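Local coordinates for protein cyclopenase asqI (Emericella nidulans, PDB 5YY3) that catalyses the zinc-dependent conversion of 4'-methoxycyclopenin into 4'-methoxyviridicatin, with release of methyl isocyanate, in the biosynthesis of aspoquinolone mycotoxins, at residues D184-Y187 with Y188-V192; H555-P558 with Q559-L563. All coordinates share one frame; numbering follows the deposited sequence.

Interaction 1. Residues D184-Y187 with Y188-V192; sequences DSHY and YWHMV
Tyr188 N donates a hydrogen bond to Asp184 O at 3.1 Å and Trp189 N one to Ser185 O at 2.9 Å, successive i to i+4 rungs of helix 180-193. A third, weak hydrogen bond joins His190 N to His186 O. This helix carries the HxxxH zinc motif of a hemocyanin-like, tyrosinase-family domain: His186 and His190 both bind the zinc ion, as does His218, elsewhere in the chain. One helical turn apart, the two imidazoles share a side of the helix. They meet as an offset edge-to-face pair, the edge of His190 toward the face of His186, with planes at 88° and ring centroids 4.3 Å apart. Different first torsions bring the two rings together: in His186 CG lies anti to the backbone N (chi1 174°), in His190 anti to the carbonyl carbon (chi1 -76°), and the rings converge on one metal. One residue farther along, Met191, a flexible thioether, lays its methyl over one face of the Tyr187 ring in a CH-pi contact; SD stands farther off, above the same ring, as a Met-aromatic partner. The methyl sits toward the hydroxyl end of the phenol, Met191 CE lying 3.2 Å from Tyr187 CZ.

Interaction 2. Residues H555-P558 with Q559-L563; sequences HGWP and QNLML
Two hydrogen bonds join Trp557 and Pro558 to Leu561, where the loop between strands 523-528 and 571-580 turns through the short 3-10 segment 559-561. In the backbone bond, Leu561 N reaches Pro558 O over 3.0 Å, an i to i+3 link of the kind that defines a 3-10 turn. Proline suits this place, since it gives the turn a carbonyl acceptor without needing an acceptor for an amide hydrogen of its own. The side-chain bond runs from Trp557 NE1 to Leu561 O at 3.1 Å, with an N-H...O angle of 158°. The oxygen lies in the indole plane, whereas the donor stands above the carbonyl plane rather than on a lone pair. A polar side chain also meets the proline: Asn560 OD1 lies 3.1 Å from Pro558 CB, while its amide nitrogen hydrogen-bonds to Asp179 and to the carbonyl of Leu462.

Apolar contacts accompany these bonds. Leu561 CB packs 4.1 Å from Trp557 CE2, and its CD1 branch reaches Pro558 CG at 4.1 Å. Met562, folded back by turns at chi2 and chi3, brings SD to the indole edge, 3.9 Å from Trp557 CD1, as a Met-aromatic contact.

Beyond the turn, the indole makes a cation-pi contact with Arg224 of helix 210-231, and Trp557 and Leu561 both touch Leu182 of helix 180-193. Tryptophan thus combines a broad apolar surface with one N-H. The chemistry implies a buried indole whose polar edge is satisfied and whose rotation is probably fixed by the turn it helps to hold.

How the interactions relate
From the N terminus, interaction 1 comes first, within helix 180-193 of the copper-type hemocyanin domain, which here binds zinc. Interaction 2 follows more than 360 residues later, in a loop of the Ig-like region. Each closes only a short local turn, so the two stand in series and neither nest nor cross. In space the centres of interactions 1 and 2 are about 13 Å apart, and their residues touch. Ser185 OG lies 2.7 Å from Gly556 O, probably hydrogen-bonded to it, and Tyr188 CE2 packs 3.4 Å from His555 ND1. The loop thereby lies against the helix that supplies two zinc ligands, tying the Ig-like region to the metal-binding helices.

Interaction 1. Residues D184-Y187 with Y188-V192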
# COMPACT_ATOMS: atom_id res chain seq x y z
N ASP A 184 16.06 20.87 18.01
CA ASP A 184 16.66 21.86 18.88
C ASP A 184 17.58 21.18 19.89
O ASP A 184 18.64 21.70 20.21
CB ASP A 184 15.63 22.72 19.62
CG ASP A 184 16.29 23.68 20.63
OD1 ASP A 184 16.93 24.66 20.18
OD2 ASP A 184 16.22 23.41 21.86
N SER A 185 17.18 20.01 20.39
CA SER A 185 18.02 19.28 21.34
C SER A 185 19.36 18.86 20.73
O SER A 185 20.42 18.97 21.36
CB SER A 185 17.28 18.04 21.85
OG SER A 185 18.21 17.08 22.34
N HIS A 186 19.29 18.36 19.50
CA HIS A 186 20.46 17.89 18.78
C HIS A 186 21.40 19.06 18.50
O HIS A 186 22.63 18.93 18.53
CB HIS A 186 20.02 17.22 17.48
CG HIS A 186 21.15 16.82 16.57
ND1 HIS A 186 21.85 15.65 16.73
CD2 HIS A 186 21.66 17.43 15.47
CE1 HIS A 186 22.75 15.55 15.77
NE2 HIS A 186 22.66 16.62 14.99
N TYR A 187 20.79 20.21 18.24
CA TYR A 187 21.49 21.44 17.89
C TYR A 187 22.31 21.94 19.08
O TYR A 187 23.47 22.33 18.93
CB TYR A 187 20.46 22.45 17.43
CG TYR A 187 20.84 23.90 17.31
CD1 TYR A 187 21.56 24.37 16.21
CD2 TYR A 187 20.37 24.83 18.24
CE1 TYR A 187 21.86 25.72 16.07
CE2 TYR A 187 20.65 26.17 18.11
CZ TYR A 187 21.39 26.62 17.02
OH TYR A 187 21.68 27.96 16.90
N TYR A 188 21.72 21.90 20.26
CA TYR A 188 22.43 22.30 21.46
C TYR A 188 23.46 21.23 21.84
O TYR A 188 24.53 21.56 22.34
CB TYR A 188 21.44 22.55 22.61
CG TYR A 188 22.10 22.99 23.91
CD1 TYR A 188 22.83 24.18 23.99
CD2 TYR A 188 22.00 22.21 25.06
CE1 TYR A 188 23.45 24.58 25.19
CE2 TYR A 188 22.60 22.60 26.26
CZ TYR A 188 23.32 23.79 26.32
OH TYR A 188 23.91 24.17 27.51
N TRP A 189 23.15 19.97 21.58
CA TRP A 189 24.03 18.88 21.98
C TRP A 189 25.42 19.06 21.40
O TRP A 189 26.43 18.82 22.05
CB TRP A 189 23.47 17.53 21.54
CG TRP A 189 24.19 16.34 22.11
CD1 TRP A 189 23.95 15.74 23.31
CD2 TRP A 189 25.27 15.60 21.52
NE1 TRP A 189 24.80 14.68 23.50
CE2 TRP A 189 25.62 14.57 22.41
CE3 TRP A 189 25.97 15.71 20.31
CZ2 TRP A 189 26.64 13.66 22.14
CZ3 TRP A 189 26.99 14.79 20.04
CH2 TRP A 189 27.31 13.79 20.96
N HIS A 190 25.47 19.51 20.15
CA HIS A 190 26.75 19.66 19.48
C HIS A 190 27.51 20.84 20.07
O HIS A 190 28.74 20.78 20.18
CB HIS A 190 26.53 19.78 17.98
CG HIS A 190 26.21 18.48 17.32
ND1 HIS A 190 26.96 17.34 17.54
CD2 HIS A 190 25.20 18.11 16.51
CE1 HIS A 190 26.44 16.33 16.86
NE2 HIS A 190 25.37 16.77 16.23
N MET A 191 26.80 21.88 20.48
CA MET A 191 27.46 22.97 21.17
C MET A 191 28.04 22.45 22.48
O MET A 191 29.16 22.80 22.85
CB MET A 191 26.50 24.13 21.43
CG MET A 191 25.90 24.70 20.17
SD MET A 191 24.75 26.01 20.58
CE MET A 191 23.83 26.19 19.07
N VAL A 192 27.28 21.61 23.17
CA VAL A 192 27.76 21.02 24.41
C VAL A 192 28.99 20.16 24.16
O VAL A 192 30.02 20.32 24.82
CB VAL A 192 26.68 20.18 25.10
CG1 VAL A 192 27.31 19.27 26.17
CG2 VAL A 192 25.66 21.09 25.73

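Interaction 2. Residues H555-P558 with Q559-L563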
# COMPACT_ATOMS: atom_id res chain seq x y z
N HIS A 555 19.75 19.55 25.84
CA HIS A 555 20.23 18.55 24.88
C HIS A 555 19.86 17.11 25.27
O HIS A 555 20.41 16.16 24.73
CB HIS A 555 21.74 18.66 24.72
CG HIS A 555 22.50 18.54 26.01
ND1 HIS A 555 22.26 19.36 27.09
CD2 HIS A 555 23.49 17.70 26.39
CE1 HIS A 555 23.07 19.03 28.08
NE2 HIS A 555 23.83 18.03 27.68
N GLY A 556 18.93 16.96 26.21
CA GLY A 556 18.38 15.66 26.50
C GLY A 556 17.32 15.20 25.48
O GLY A 556 17.09 15.85 24.45
N TRP A 557 16.69 14.07 25.77
CA TRP A 557 15.67 13.53 24.87
C TRP A 557 14.32 14.24 25.07
O TRP A 557 13.87 14.42 26.19
CB TRP A 557 15.52 12.03 25.09
CG TRP A 557 14.82 11.42 23.95
CD1 TRP A 557 13.54 10.94 23.92
CD2 TRP A 557 15.32 11.30 22.62
NE1 TRP A 557 13.23 10.49 22.66
CE2 TRP A 557 14.31 10.71 21.83
CE3 TRP A 557 16.55 11.63 22.01
CZ2 TRP A 557 14.47 10.45 20.47
CZ3 TRP A 557 16.72 11.35 20.66
CH2 TRP A 557 15.68 10.77 19.90
N PRO A 558 13.68 14.66 23.97
CA PRO A 558 12.40 15.38 24.10
C PRO A 558 11.32 14.56 24.85
O PRO A 558 11.15 13.37 24.58
CB PRO A 558 11.99 15.63 22.64
CG PRO A 558 13.27 15.55 21.85
CD PRO A 558 14.12 14.55 22.56
N GLN A 559 10.63 15.18 25.80
CA GLN A 559 9.59 14.50 26.58
C GLN A 559 8.49 13.89 25.68
O GLN A 559 8.02 12.78 25.92
CB GLN A 559 8.97 15.46 27.60
CG GLN A 559 7.92 14.84 28.52
CD GLN A 559 8.45 13.64 29.28
OE1 GLN A 559 9.38 13.76 30.09
NE2 GLN A 559 7.89 12.47 29.00
N ASN A 560 8.10 14.62 24.63
CA ASN A 560 7.08 14.16 23.70
C ASN A 560 7.50 12.93 22.88
O ASN A 560 6.64 12.27 22.29
CB ASN A 560 6.68 15.27 22.75
CG ASN A 560 7.78 15.62 21.79
OD1 ASN A 560 8.90 15.91 22.21
ND2 ASN A 560 7.48 15.60 20.49
N LEU A 561 8.80 12.63 22.84
CA LEU A 561 9.28 11.46 22.10
C LEU A 561 9.75 10.35 23.03
O LEU A 561 10.36 9.39 22.57
CB LEU A 561 10.43 11.82 21.15
CG LEU A 561 10.17 12.92 20.13
CD1 LEU A 561 11.37 13.09 19.22
CD2 LEU A 561 8.91 12.60 19.33
N MET A 562 9.50 10.49 24.33
CA MET A 562 10.03 9.52 25.29
C MET A 562 9.49 8.14 25.02
O MET A 562 10.20 7.14 25.15
CB MET A 562 9.70 9.94 26.73
CG MET A 562 10.66 11.00 27.27
SD MET A 562 12.29 10.31 27.59
CE MET A 562 11.92 9.22 28.97
N LEU A 563 8.22 8.08 24.62
CA LEU A 563 7.60 6.80 24.30
C LEU A 563 7.65 6.54 22.80
O LEU A 563 7.32 7.42 22.01
CB LEU A 563 6.15 6.78 24.79
CG LEU A 563 5.71 6.02 26.03
CD1 LEU A 563 6.74 6.05 27.12
CD2 LEU A 563 4.39 6.58 26.52